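Local coordinates for protein excinuclease ABC, subunit A. (Deinococcus radiodurans, PDB 2VF7) that binds ATP and DNA as a zinc-containing ABC-type ATPase of the UvrA family and probably takes part in recognising damaged DNA, at residues A603-L608 / R738-T743; R613-A618 / V679-K684; E696-F701 / A710-R715; V717-L722 / G733-R738. The protein carries 1 engineered substitution. All coordinates share one frame; numbering follows the deposited sequence. Where two conformers were deposited one is given.

Contact 1: A603-L608 / R738-T743; sequences ATYTGL and RIKLAT
Tyr605 reaches across to helix 733-743 and meets Thr743 with the rim of its ring: Thr743 OG1 lies near the ring plane, 3.6 Å from Tyr605 CD2. The two side chains cross at about a right angle. Further along the ring, the hydroxyl end of the tyrosine runs obliquely past Lys740, where Tyr605 OH comes within 3.5 Å of Lys740 CG. What the phenol touches here is the aliphatic part of the lysine. Beyond it the chain bends at chi4, and Lys740 NZ forms a salt bridge with Asp590. Ile739 adds an apolar neighbour, its CG2 4.2 Å from Tyr605 CD2. With CG trans to the backbone N (chi1 -168°), the Tyr605 ring extends from its short helix toward helix 733-743. Thr606 approaches more loosely, its CG2 4.2 Å from Thr743 OG1, while its own hydroxyl bonds back to the carbonyl of Met602. The orientation of Thr743 is fixed from within its helix: OG1 donates to Ile739 O at 2.7 Å, and that carbonyl also accepts Thr743 N, from the opposite face of its plane. With a valine in its place, Ile739 O would probably lose its second donor and the tyrosine rim its polar neighbour. No hydrogen bond joins the two segments, so van der Waals contact near the surface does the joining. Helix 733-743 starts within the LSGGE signature sequence of the ABC ATPases, and helix 602-605 lies against its C-terminal part.

Contact 2: R613-A618 / V679-K684; sequences RKLFAA and VEYRGK
Val679 faces helix 609-617 and brings CG1 to 4.5 Å from Phe616 CD2, an apolar touch, while its carbonyl O sits at the edge of the Phe616 ring, near the ring plane. Val679 also packs on Leu621 and Ala622 of helix 620-624. Glu680 turns its side chain away, and its CA passes the ring obliquely. Tyr681 carries most of the contact. Its CB stands over the Phe616 face, 3.8 Å from the ring centroid and 10° off the normal, a CH-pi contact; the two rings meet obliquely, planes at 56°. A chi1 of 167° swings the Tyr681 ring opposite its own amide nitrogen and carries it over to Leu615, which it crosses obliquely. Leu615 CB lies over one face, 4.2 Å from the Tyr681 centroid, and Leu615 CD1 is 3.7 Å from Tyr681 OH. From Tyr681 to Lys684 the chain makes a type I' beta turn, the tight reversal common in two-residue hairpins. It follows the insertion that holds the zinc ion of Cys641, Cys644, Cys664 and Cys667, so the contact brings together chain on either side of that zinc site. Arg682 lays CG over the other face of the Tyr681 ring and returns NH2 to Tyr681 OH at 3.1 Å, in the guanidinium plane; NH2 also serves Glu704 and Phe700 O. Both central residues, Arg682 and Gly683, have positive phi. Lys684 N closes the turn on Tyr681 O; Lys684 O accepts a weak bond from Tyr681 N and stands at the Phe616 edge, 3.5 Å from Phe616 CE2.

Contact 3: E696-F701 / A710-R715; sequences EAHDFF and ALDTLR
Helix 696-700 and helix 710-715 run nearly antiparallel, with 149° between their directions and axes 9.7 Å apart, the two arms of a helical hairpin whose CA atoms come nearest at His698 and Leu711. On the inner side Leu711 fills the gap. Leu711 CD1 presses on the backbone of the first helix, 3.2 Å from Ala697 O, and packs against Ala697 CB at 3.9 Å and Phe701 CD1 at 4.1 Å. On the outer side, His698 reaches over helix 705-716. A chi1 of 177° sends the imidazole out beside Arg715. The guanidinium lies flat on the ring, centres 4.4 Å apart and planes at 21°, while Arg715 CD comes over the same ring off-centre, 3.6 Å from His698 CD2. Asp712 approaches differently: OD1 stands at the imidazole edge, near its plane and 3.7 Å from His698 NE2, with the carboxylate almost coplanar with the ring. That is too long for a hydrogen bond. Phe708 also meets the imidazole. Were His698 replaced by an alanine, the Arg715 guanidinium would probably lose the flat surface it lies on and be freer to turn, and a gap would be likely to open beside Asp712. The contact thus has an apolar inner part and a polar outer part held by stacking. A carboxylate at the edge would tend to favour a protonated imidazole and the guanidinium to oppose it, so the two influences on His698 probably offset each other in part.

Contact 4: V717-L722 / G733-R738; sequences VGLGYL and GGEAQR
Tyr721 and Glu735 make the one hydrogen bond between the segments: Tyr721 OH donates to Glu735 OE2 at 2.6 Å, meeting the carboxylate on its anti side, 24° out of plane. Beside it, Leu719 CD2 sits over the centre of the Arg738 guanidinium, 3.5 Å from CZ. Val717 O lies at the edge of that group, near its plane, 3.6 Å from Arg738 NH1, and Val717 CG1 packs on Arg738 CB at 3.8 Å. A second shell holds both polar groups. Glu735 OE1 accepts from Ser732 N, and Arg738, bent at chi3, turns NE back to Gly734 O at 3.1 Å, coming from above the carbonyl plane and on the opposite face from Arg738 N. Gly718 ends the preceding helix in a Schellman motif; its positive phi is one that a side chain would tolerate poorly. Gly733, Gly734 and Glu735 belong to the LSGGE signature of ABC ATPases, and Tyr721 and Leu722 touch the ADP bound at the P-loop of the other half of the chain. The buried contact therefore joins the loop leaving helix 705-716 to the start of helix 733-743, with Met602 of helix 602-605 packed against Leu719 and Leu722.

How the contacts relate
Contacts 1 and 4 share helix 733-743, their centres about 10 Å apart, and Ile739 CG1 of the first packs on Leu719 CD1 of the second at 3.5 Å. Contact 3 touches both: Leu608 CD2 meets Leu711 CD2 at 3.6 Å, and Leu714 O lies 3.1 Å from Leu719 N, a probable hydrogen bond where helix 705-716 ends. Contact 2 joins this cluster through contact 3, with Arg682 NH2 2.6 Å from Phe700 O. Contact 4 lies at the nucleotide, the Leu722 side chain about 4 Å from ADP; that of Ile739 in contact 1 is about 10 Å from it. Contact 2 lies away from the nucleotide sites, its centre about 27 Å from that of contact 4.

Contact 1: A603-L608 / R738-T743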
loop_
_atom_site.group_PDB
_atom_site.type_symbol
_atom_site.label_atom_id
_atom_site.label_comp_id
_atom_site.label_asym_id
_atom_site.label_seq_id
_atom_site.Cartn_x
_atom_site.Cartn_y
_atom_site.Cartn_z
ATOM N N ALA A 603 -23.588 23.631 -11.925
ATOM C CA ALA A 603 -24.886 24.151 -11.478
ATOM C C ALA A 603 -24.745 25.294 -10.492
ATOM O O ALA A 603 -25.507 26.257 -10.484
ATOM C CB ALA A 603 -25.709 23.048 -10.843
ATOM N N THR A 604 -23.742 25.164 -9.655
ATOM C CA THR A 604 -23.559 26.040 -8.530
ATOM C C THR A 604 -22.472 27.089 -8.818
ATOM O O THR A 604 -22.511 28.166 -8.244
ATOM C CB THR A 604 -23.280 25.164 -7.315
ATOM O OG1 THR A 604 -23.768 25.805 -6.145
ATOM C CG2 THR A 604 -21.790 24.756 -7.205
ATOM N N TYR A 605 -21.543 26.775 -9.738
ATOM C CA TYR A 605 -20.481 27.695 -10.163
ATOM C C TYR A 605 -20.998 28.796 -11.117
ATOM O O TYR A 605 -20.472 29.927 -11.139
ATOM C CB TYR A 605 -19.296 26.935 -10.821
ATOM C CG TYR A 605 -18.061 27.819 -11.009
ATOM C CD1 TYR A 605 -17.091 27.930 -9.999
ATOM C CD2 TYR A 605 -17.881 28.588 -12.174
ATOM C CE1 TYR A 605 -15.973 28.755 -10.160
ATOM C CE2 TYR A 605 -16.780 29.420 -12.325
ATOM C CZ TYR A 605 -15.835 29.496 -11.314
ATOM O OH TYR A 605 -14.735 30.317 -11.462
ATOM N N THR A 606 -21.994 28.439 -11.929
ATOM C CA THR A 606 -22.622 29.379 -12.847
ATOM C C THR A 606 -23.583 30.310 -12.092
ATOM O O THR A 606 -23.756 31.466 -12.466
ATOM C CB THR A 606 -23.358 28.670 -13.977
ATOM O OG1 THR A 606 -24.273 27.733 -13.411
ATOM C CG2 THR A 606 -22.399 27.931 -14.870
ATOM N N GLY A 607 -24.180 29.797 -11.025
ATOM C CA GLY A 607 -25.061 30.572 -10.170
ATOM C C GLY A 607 -26.504 30.227 -10.463
ATOM O O GLY A 607 -27.416 30.772 -9.850
ATOM N N LEU A 608 -26.708 29.320 -11.410
ATOM C CA LEU A 608 -28.045 28.976 -11.869
ATOM C C LEU A 608 -28.835 28.115 -10.879
ATOM O O LEU A 608 -30.056 28.063 -10.952
ATOM C CB LEU A 608 -27.978 28.317 -13.253
ATOM C CG LEU A 608 -27.428 26.903 -13.479
ATOM C CD1 LEU A 608 -28.406 25.803 -13.067
ATOM C CD2 LEU A 608 -27.087 26.746 -14.940
ATOM N N ARG A 738 -13.215 26.207 -19.669
ATOM C CA ARG A 738 -14.365 26.613 -20.469
ATOM C C ARG A 738 -15.617 26.932 -19.642
ATOM O O ARG A 738 -16.431 27.713 -20.075
ATOM C CB ARG A 738 -14.674 25.555 -21.532
ATOM C CG ARG A 738 -13.653 25.469 -22.663
ATOM C CD ARG A 738 -14.038 24.412 -23.679
ATOM N NE ARG A 738 -13.642 23.053 -23.280
ATOM C CZ ARG A 738 -14.169 21.925 -23.778
ATOM N NH1 ARG A 738 -15.144 21.968 -24.692
ATOM N NH2 ARG A 738 -13.717 20.742 -23.371
ATOM N N ILE A 739 -15.776 26.321 -18.472
ATOM C CA ILE A 739 -16.887 26.643 -17.554
ATOM C C ILE A 739 -16.704 28.064 -16.994
ATOM O O ILE A 739 -17.660 28.847 -16.929
ATOM C CB ILE A 739 -16.991 25.606 -16.388
ATOM C CG1 ILE A 739 -17.099 24.174 -16.925
ATOM C CG2 ILE A 739 -18.153 25.900 -15.448
ATOM C CD1 ILE A 739 -17.272 23.117 -15.839
ATOM N N LYS A 740 -15.464 28.382 -16.611
ATOM C CA LYS A 740 -15.102 29.684 -16.053
ATOM C C LYS A 740 -15.279 30.770 -17.083
ATOM O O LYS A 740 -15.710 31.875 -16.761
ATOM C CB LYS A 740 -13.642 29.693 -15.603
ATOM C CG LYS A 740 -13.332 28.881 -14.354
ATOM C CD LYS A 740 -11.841 28.668 -14.306
ATOM C CE LYS A 740 -11.473 27.567 -13.377
ATOM N NZ LYS A 740 -11.119 28.108 -12.051
ATOM N N LEU A 741 -14.907 30.452 -18.321
ATOM C CA LEU A 741 -15.081 31.341 -19.460
ATOM C C LEU A 741 -16.547 31.645 -19.723
ATOM O O LEU A 741 -16.894 32.800 -19.944
ATOM C CB LEU A 741 -14.453 30.728 -20.709
ATOM C CG LEU A 741 -14.279 31.560 -21.982
ATOM C CD1 LEU A 741 -13.621 32.906 -21.682
ATOM C CD2 LEU A 741 -13.469 30.779 -23.030
ATOM N N ALA A 742 -17.395 30.617 -19.705
ATOM C CA ALA A 742 -18.818 30.776 -20.007
ATOM C C ALA A 742 -19.515 31.618 -18.949
ATOM O O ALA A 742 -20.412 32.412 -19.259
ATOM C CB ALA A 742 -19.495 29.433 -20.164
ATOM N N THR A 743 -19.074 31.449 -17.701
ATOM C CA THR A 743 -19.544 32.255 -16.576
ATOM C C THR A 743 -19.243 33.732 -16.820
ATOM O O THR A 743 -20.023 34.599 -16.429
ATOM C CB THR A 743 -18.923 31.782 -15.241
ATOM O OG1 THR A 743 -19.032 30.357 -15.144
ATOM C CG2 THR A 743 -19.636 32.397 -14.054
#

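Contact 2: R613-A618 / V679-K684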
loop_
_atom_site.group_PDB
_atom_site.type_symbol
_atom_site.label_atom_id
_atom_site.label_comp_id
_atom_site.label_asym_id
_atom_site.label_seq_id
_atom_site.Cartn_x
_atom_site.Cartn_y
_atom_site.Cartn_z
ATOM N N ARG A 613 -33.725 26.214 -7.128
ATOM C CA ARG A 613 -34.225 25.811 -5.808
ATOM C C ARG A 613 -35.483 26.592 -5.448
ATOM O O ARG A 613 -36.386 26.087 -4.786
ATOM C CB ARG A 613 -33.163 26.025 -4.745
ATOM C CG ARG A 613 -31.890 25.267 -5.000
ATOM C CD ARG A 613 -30.984 25.358 -3.801
ATOM N NE ARG A 613 -30.288 26.637 -3.732
ATOM C CZ ARG A 613 -30.533 27.583 -2.826
ATOM N NH1 ARG A 613 -31.454 27.407 -1.897
ATOM N NH2 ARG A 613 -29.836 28.696 -2.843
ATOM N N LYS A 614 -35.498 27.845 -5.885
ATOM C CA LYS A 614 -36.680 28.723 -5.920
ATOM C C LYS A 614 -37.910 28.076 -6.596
ATOM O O LYS A 614 -39.019 28.178 -6.092
ATOM C CB LYS A 614 -36.265 30.009 -6.634
ATOM C CG LYS A 614 -37.265 31.105 -6.649
ATOM C CD LYS A 614 -36.886 32.164 -7.679
ATOM C CE LYS A 614 -37.440 31.852 -9.084
ATOM N NZ LYS A 614 -36.530 30.978 -9.886
ATOM N N LEU A 615 -37.702 27.402 -7.727
ATOM C CA LEU A 615 -38.789 26.776 -8.499
ATOM C C LEU A 615 -39.321 25.532 -7.828
ATOM O O LEU A 615 -40.466 25.138 -8.053
ATOM C CB LEU A 615 -38.313 26.381 -9.909
ATOM C CG LEU A 615 -37.890 27.422 -10.954
ATOM C CD1 LEU A 615 -37.320 26.774 -12.209
ATOM C CD2 LEU A 615 -39.049 28.384 -11.300
ATOM N N PHE A 616 -38.465 24.865 -7.059
ATOM C CA PHE A 616 -38.865 23.690 -6.272
ATOM C C PHE A 616 -39.637 24.095 -5.017
ATOM O O PHE A 616 -40.619 23.459 -4.664
ATOM C CB PHE A 616 -37.642 22.826 -5.928
ATOM C CG PHE A 616 -37.291 21.806 -7.002
ATOM C CD1 PHE A 616 -36.479 22.152 -8.069
ATOM C CD2 PHE A 616 -37.793 20.510 -6.936
ATOM C CE1 PHE A 616 -36.190 21.234 -9.076
ATOM C CE2 PHE A 616 -37.508 19.588 -7.922
ATOM C CZ PHE A 616 -36.695 19.937 -8.994
ATOM N N ALA A 617 -39.201 25.170 -4.367
ATOM C CA ALA A 617 -39.844 25.690 -3.170
ATOM C C ALA A 617 -41.258 26.227 -3.420
ATOM O O ALA A 617 -42.016 26.434 -2.465
ATOM C CB ALA A 617 -38.980 26.765 -2.557
ATOM N N ALA A 618 -41.604 26.451 -4.695
ATOM C CA ALA A 618 -42.918 26.998 -5.089
ATOM C C ALA A 618 -43.950 25.947 -5.541
ATOM O O ALA A 618 -45.020 26.296 -6.040
ATOM C CB ALA A 618 -42.735 28.046 -6.162
ATOM N N VAL A 679 -40.435 15.431 -3.916
ATOM C CA VAL A 679 -40.941 16.693 -4.479
ATOM C C VAL A 679 -40.497 16.843 -5.933
ATOM O O VAL A 679 -39.296 16.784 -6.237
ATOM C CB VAL A 679 -40.473 17.941 -3.653
ATOM C CG1 VAL A 679 -41.089 19.237 -4.200
ATOM C CG2 VAL A 679 -40.787 17.767 -2.151
ATOM N N GLU A 680 -41.466 17.046 -6.829
ATOM C CA GLU A 680 -41.162 17.195 -8.252
ATOM C C GLU A 680 -41.655 18.503 -8.880
ATOM O O GLU A 680 -42.837 18.870 -8.770
ATOM C CB GLU A 680 -41.717 16.019 -9.045
ATOM C CG GLU A 680 -41.176 14.661 -8.664
ATOM C CD GLU A 680 -41.981 13.538 -9.310
ATOM O OE1 GLU A 680 -43.109 13.794 -9.758
ATOM O OE2 GLU A 680 -41.487 12.400 -9.384
ATOM N N TYR A 681 -40.733 19.192 -9.539
ATOM C CA TYR A 681 -41.034 20.320 -10.429
ATOM C C TYR A 681 -41.091 19.789 -11.858
ATOM O O TYR A 681 -40.069 19.334 -12.403
ATOM C CB TYR A 681 -39.956 21.407 -10.309
ATOM C CG TYR A 681 -39.987 22.467 -11.401
ATOM C CD1 TYR A 681 -40.999 23.437 -11.451
ATOM C CD2 TYR A 681 -38.995 22.513 -12.375
ATOM C CE1 TYR A 681 -41.024 24.412 -12.455
ATOM C CE2 TYR A 681 -39.014 23.478 -13.365
ATOM C CZ TYR A 681 -40.023 24.417 -13.397
ATOM O OH TYR A 681 -40.005 25.357 -14.392
ATOM N N ARG A 682 -42.287 19.839 -12.437
ATOM C CA ARG A 682 -42.566 19.368 -13.793
ATOM C C ARG A 682 -42.101 17.943 -14.055
ATOM O O ARG A 682 -41.428 17.677 -15.060
ATOM C CB ARG A 682 -41.991 20.328 -14.846
ATOM C CG ARG A 682 -42.849 21.551 -15.147
ATOM C CD ARG A 682 -42.415 22.126 -16.483
ATOM N NE ARG A 682 -41.242 22.986 -16.359
ATOM C CZ ARG A 682 -40.324 23.160 -17.310
ATOM N NH1 ARG A 682 -40.405 22.510 -18.464
ATOM N NH2 ARG A 682 -39.303 23.988 -17.096
ATOM N N GLY A 683 -42.464 17.035 -13.146
ATOM C CA GLY A 683 -42.153 15.605 -13.269
ATOM C C GLY A 683 -40.690 15.203 -13.105
ATOM O O GLY A 683 -40.320 14.078 -13.457
ATOM N N LYS A 684 -39.868 16.119 -12.574
ATOM C CA LYS A 684 -38.464 15.856 -12.239
ATOM C C LYS A 684 -38.154 16.151 -10.764
ATOM O O LYS A 684 -38.526 17.209 -10.264
ATOM C CB LYS A 684 -37.561 16.748 -13.094
ATOM C CG LYS A 684 -37.558 16.415 -14.576
ATOM C CD LYS A 684 -36.216 16.748 -15.226
ATOM C CE LYS A 684 -36.260 16.465 -16.739
ATOM N NZ LYS A 684 -36.921 15.160 -17.047
#

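Contact 3: E696-F701 / A710-R715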
loop_
_atom_site.group_PDB
_atom_site.type_symbol
_atom_site.label_atom_id
_atom_site.label_comp_id
_atom_site.label_asym_id
_atom_site.label_seq_id
_atom_site.Cartn_x
_atom_site.Cartn_y
_atom_site.Cartn_z
ATOM N N GLU A 696 -29.802 18.718 -22.396
ATOM C CA GLU A 696 -31.164 18.319 -22.019
ATOM C C GLU A 696 -31.785 19.364 -21.107
ATOM O O GLU A 696 -33.002 19.535 -21.097
ATOM C CB GLU A 696 -31.217 16.979 -21.277
ATOM C CG GLU A 696 -30.558 15.752 -21.906
ATOM C CD GLU A 696 -30.307 14.616 -20.862
ATOM O OE1 GLU A 696 -30.399 13.419 -21.233
ATOM O OE2 GLU A 696 -30.025 14.913 -19.670
ATOM N N ALA A 697 -30.960 20.044 -20.316
ATOM C CA ALA A 697 -31.458 21.105 -19.433
ATOM C C ALA A 697 -31.782 22.372 -20.223
ATOM O O ALA A 697 -32.517 23.253 -19.744
ATOM C CB ALA A 697 -30.460 21.399 -18.324
ATOM N N HIS A 698 -31.223 22.442 -21.433
ATOM C CA HIS A 698 -31.423 23.538 -22.365
ATOM C C HIS A 698 -32.855 23.459 -22.886
ATOM O O HIS A 698 -33.555 24.480 -22.968
ATOM C CB HIS A 698 -30.386 23.416 -23.490
ATOM C CG HIS A 698 -30.506 24.449 -24.567
ATOM N ND1 HIS A 698 -31.270 24.258 -25.699
ATOM C CD2 HIS A 698 -29.919 25.662 -24.710
ATOM C CE1 HIS A 698 -31.166 25.319 -26.482
ATOM N NE2 HIS A 698 -30.348 26.183 -25.908
ATOM N N ASP A 699 -33.285 22.238 -23.203
ATOM C CA ASP A 699 -34.674 21.921 -23.507
ATOM C C ASP A 699 -35.622 22.238 -22.349
ATOM O O ASP A 699 -36.593 22.963 -22.518
ATOM C CB ASP A 699 -34.803 20.432 -23.819
ATOM C CG ASP A 699 -34.313 20.075 -25.196
ATOM O OD1 ASP A 699 -35.160 19.657 -26.009
ATOM O OD2 ASP A 699 -33.099 20.202 -25.473
ATOM N N PHE A 700 -35.330 21.681 -21.182
ATOM C CA PHE A 700 -36.243 21.675 -20.046
ATOM C C PHE A 700 -36.516 23.077 -19.458
ATOM O O PHE A 700 -37.628 23.362 -18.999
ATOM C CB PHE A 700 -35.708 20.692 -18.990
ATOM C CG PHE A 700 -36.650 20.437 -17.847
ATOM C CD1 PHE A 700 -36.379 20.962 -16.572
ATOM C CD2 PHE A 700 -37.798 19.670 -18.028
ATOM C CE1 PHE A 700 -37.252 20.740 -15.505
ATOM C CE2 PHE A 700 -38.654 19.438 -16.968
ATOM C CZ PHE A 700 -38.389 19.977 -15.704
ATOM N N PHE A 701 -35.509 23.944 -19.506
ATOM C CA PHE A 701 -35.576 25.289 -18.924
ATOM C C PHE A 701 -35.690 26.401 -19.948
ATOM O O PHE A 701 -35.414 27.556 -19.619
ATOM C CB PHE A 701 -34.332 25.572 -18.099
ATOM C CG PHE A 701 -34.268 24.805 -16.822
ATOM C CD1 PHE A 701 -33.264 23.862 -16.620
ATOM C CD2 PHE A 701 -35.211 25.017 -15.823
ATOM C CE1 PHE A 701 -33.197 23.147 -15.415
ATOM C CE2 PHE A 701 -35.165 24.312 -14.634
ATOM C CZ PHE A 701 -34.150 23.379 -14.428
ATOM N N ALA A 710 -27.606 31.042 -18.877
ATOM C CA ALA A 710 -26.383 30.476 -18.314
ATOM C C ALA A 710 -25.997 29.192 -19.075
ATOM O O ALA A 710 -24.865 29.052 -19.534
ATOM C CB ALA A 710 -26.560 30.214 -16.811
ATOM N N LEU A 711 -26.966 28.295 -19.227
ATOM C CA LEU A 711 -26.851 27.062 -20.002
ATOM C C LEU A 711 -26.498 27.278 -21.459
ATOM O O LEU A 711 -25.895 26.396 -22.085
ATOM C CB LEU A 711 -28.177 26.307 -19.963
ATOM C CG LEU A 711 -28.772 25.865 -18.630
ATOM C CD1 LEU A 711 -30.141 25.246 -18.885
ATOM C CD2 LEU A 711 -27.869 24.877 -17.905
ATOM N N ASP A 712 -26.896 28.429 -22.005
ATOM C CA ASP A 712 -26.635 28.759 -23.409
ATOM C C ASP A 712 -25.143 29.006 -23.684
ATOM O O ASP A 712 -24.611 28.521 -24.691
ATOM C CB ASP A 712 -27.486 29.971 -23.848
ATOM C CG ASP A 712 -27.617 30.091 -25.363
ATOM O OD1 ASP A 712 -28.101 29.136 -26.013
ATOM O OD2 ASP A 712 -27.241 31.156 -25.909
ATOM N N THR A 713 -24.484 29.769 -22.804
ATOM C CA THR A 713 -23.023 29.994 -22.871
ATOM C C THR A 713 -22.212 28.701 -22.648
ATOM O O THR A 713 -21.167 28.507 -23.245
ATOM C CB THR A 713 -22.527 31.067 -21.855
ATOM O OG1 THR A 713 -22.921 30.698 -20.516
ATOM C CG2 THR A 713 -23.078 32.419 -22.194
ATOM N N LEU A 714 -22.702 27.820 -21.792
ATOM C CA LEU A 714 -22.067 26.516 -21.608
ATOM C C LEU A 714 -22.206 25.640 -22.827
ATOM O O LEU A 714 -21.379 24.778 -23.077
ATOM C CB LEU A 714 -22.658 25.805 -20.414
ATOM C CG LEU A 714 -22.284 26.409 -19.075
ATOM C CD1 LEU A 714 -23.177 25.789 -18.016
ATOM C CD2 LEU A 714 -20.789 26.161 -18.760
ATOM N N ARG A 715 -23.259 25.871 -23.595
ATOM C CA ARG A 715 -23.539 25.046 -24.761
ATOM C C ARG A 715 -22.724 25.539 -25.934
ATOM O O ARG A 715 -22.056 24.748 -26.600
ATOM C CB ARG A 715 -25.034 25.040 -25.065
ATOM C CG ARG A 715 -25.541 23.730 -25.608
ATOM C CD ARG A 715 -27.068 23.721 -25.731
ATOM N NE ARG A 715 -27.508 23.010 -26.930
ATOM C CZ ARG A 715 -27.527 23.538 -28.154
ATOM N NH1 ARG A 715 -27.133 24.789 -28.354
ATOM N NH2 ARG A 715 -27.941 22.816 -29.186
#

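Contact 4: V717-L722 / G733-R738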
loop_
_atom_site.group_PDB
_atom_site.type_symbol
_atom_site.label_atom_id
_atom_site.label_comp_id
_atom_site.label_asym_id
_atom_site.label_seq_id
_atom_site.Cartn_x
_atom_site.Cartn_y
_atom_site.Cartn_z
ATOM N N VAL A 717 -19.966 26.946 -25.866
ATOM C CA VAL A 717 -18.531 26.840 -25.608
ATOM C C VAL A 717 -18.056 25.360 -25.699
ATOM O O VAL A 717 -16.858 25.057 -25.606
ATOM C CB VAL A 717 -18.172 27.603 -24.274
ATOM C CG1 VAL A 717 -18.013 26.669 -23.070
ATOM C CG2 VAL A 717 -16.976 28.496 -24.465
ATOM N N GLY A 718 -19.023 24.458 -25.902
ATOM C CA GLY A 718 -18.765 23.063 -26.265
ATOM C C GLY A 718 -19.064 22.002 -25.215
ATOM O O GLY A 718 -18.729 20.832 -25.420
ATOM N N LEU A 719 -19.708 22.390 -24.115
ATOM C CA LEU A 719 -19.875 21.512 -22.967
ATOM C C LEU A 719 -21.278 20.895 -22.808
ATOM O O LEU A 719 -21.687 20.596 -21.715
ATOM C CB LEU A 719 -19.497 22.248 -21.674
ATOM C CG LEU A 719 -18.100 22.862 -21.532
ATOM C CD1 LEU A 719 -17.988 23.484 -20.189
ATOM C CD2 LEU A 719 -17.019 21.820 -21.707
ATOM N N GLY A 720 -21.984 20.668 -23.898
ATOM C CA GLY A 720 -23.332 20.161 -23.824
ATOM C C GLY A 720 -23.433 18.777 -23.216
ATOM O O GLY A 720 -24.500 18.377 -22.769
ATOM N N TYR A 721 -22.318 18.050 -23.198
ATOM C CA TYR A 721 -22.309 16.664 -22.740
ATOM C C TYR A 721 -22.219 16.557 -21.221
ATOM O O TYR A 721 -22.506 15.505 -20.655
ATOM C CB TYR A 721 -21.191 15.859 -23.450
ATOM C CG TYR A 721 -19.776 16.340 -23.184
ATOM C CD1 TYR A 721 -19.002 15.772 -22.177
ATOM C CD2 TYR A 721 -19.219 17.368 -23.939
ATOM C CE1 TYR A 721 -17.717 16.211 -21.931
ATOM C CE2 TYR A 721 -17.949 17.823 -23.691
ATOM C CZ TYR A 721 -17.198 17.242 -22.693
ATOM O OH TYR A 721 -15.920 17.699 -22.464
ATOM N N LEU A 722 -21.834 17.650 -20.561
ATOM C CA LEU A 722 -21.664 17.637 -19.123
ATOM C C LEU A 722 -23.002 17.684 -18.387
ATOM O O LEU A 722 -23.964 18.231 -18.917
ATOM C CB LEU A 722 -20.756 18.791 -18.681
ATOM C CG LEU A 722 -19.302 18.731 -19.144
ATOM C CD1 LEU A 722 -18.544 19.902 -18.608
ATOM C CD2 LEU A 722 -18.645 17.445 -18.674
ATOM N N GLY A 733 -8.771 19.713 -17.180
ATOM C CA GLY A 733 -8.393 21.112 -17.066
ATOM C C GLY A 733 -9.137 22.015 -18.033
ATOM O O GLY A 733 -9.574 23.107 -17.649
ATOM N N GLY A 734 -9.284 21.543 -19.271
ATOM C CA GLY A 734 -9.969 22.250 -20.340
ATOM C C GLY A 734 -11.479 22.383 -20.191
ATOM O O GLY A 734 -12.055 23.381 -20.658
ATOM N N GLU A 735 -12.114 21.384 -19.564
ATOM C CA GLU A 735 -13.534 21.433 -19.191
ATOM C C GLU A 735 -13.757 22.495 -18.142
ATOM O O GLU A 735 -14.699 23.257 -18.254
ATOM C CB GLU A 735 -14.037 20.083 -18.679
ATOM C CG GLU A 735 -14.332 19.109 -19.799
ATOM C CD GLU A 735 -14.469 17.637 -19.383
ATOM O OE1 GLU A 735 -14.380 17.270 -18.194
ATOM O OE2 GLU A 735 -14.689 16.817 -20.290
ATOM N N ALA A 736 -12.879 22.565 -17.137
ATOM C CA ALA A 736 -12.985 23.609 -16.097
ATOM C C ALA A 736 -12.683 25.018 -16.595
ATOM O O ALA A 736 -13.309 25.988 -16.142
ATOM C CB ALA A 736 -12.108 23.281 -14.918
ATOM N N GLN A 737 -11.711 25.141 -17.493
ATOM C CA GLN A 737 -11.373 26.436 -18.095
ATOM C C GLN A 737 -12.565 27.036 -18.855
ATOM O O GLN A 737 -12.884 28.215 -18.697
ATOM C CB GLN A 737 -10.152 26.314 -19.024
ATOM C CG GLN A 737 -9.673 27.668 -19.584
ATOM C CD GLN A 737 -8.185 27.708 -19.969
ATOM O OE1 GLN A 737 -7.498 26.677 -19.996
ATOM N NE2 GLN A 737 -7.679 28.922 -20.242
ATOM N N ARG A 738 -13.215 26.207 -19.669
ATOM C CA ARG A 738 -14.365 26.613 -20.469
ATOM C C ARG A 738 -15.617 26.932 -19.642
ATOM O O ARG A 738 -16.431 27.713 -20.075
ATOM C CB ARG A 738 -14.674 25.555 -21.532
ATOM C CG ARG A 738 -13.653 25.469 -22.663
ATOM C CD ARG A 738 -14.038 24.412 -23.679
ATOM N NE ARG A 738 -13.642 23.053 -23.280
ATOM C CZ ARG A 738 -14.169 21.925 -23.778
ATOM N NH1 ARG A 738 -15.144 21.968 -24.692
ATOM N NH2 ARG A 738 -13.717 20.742 -23.371
#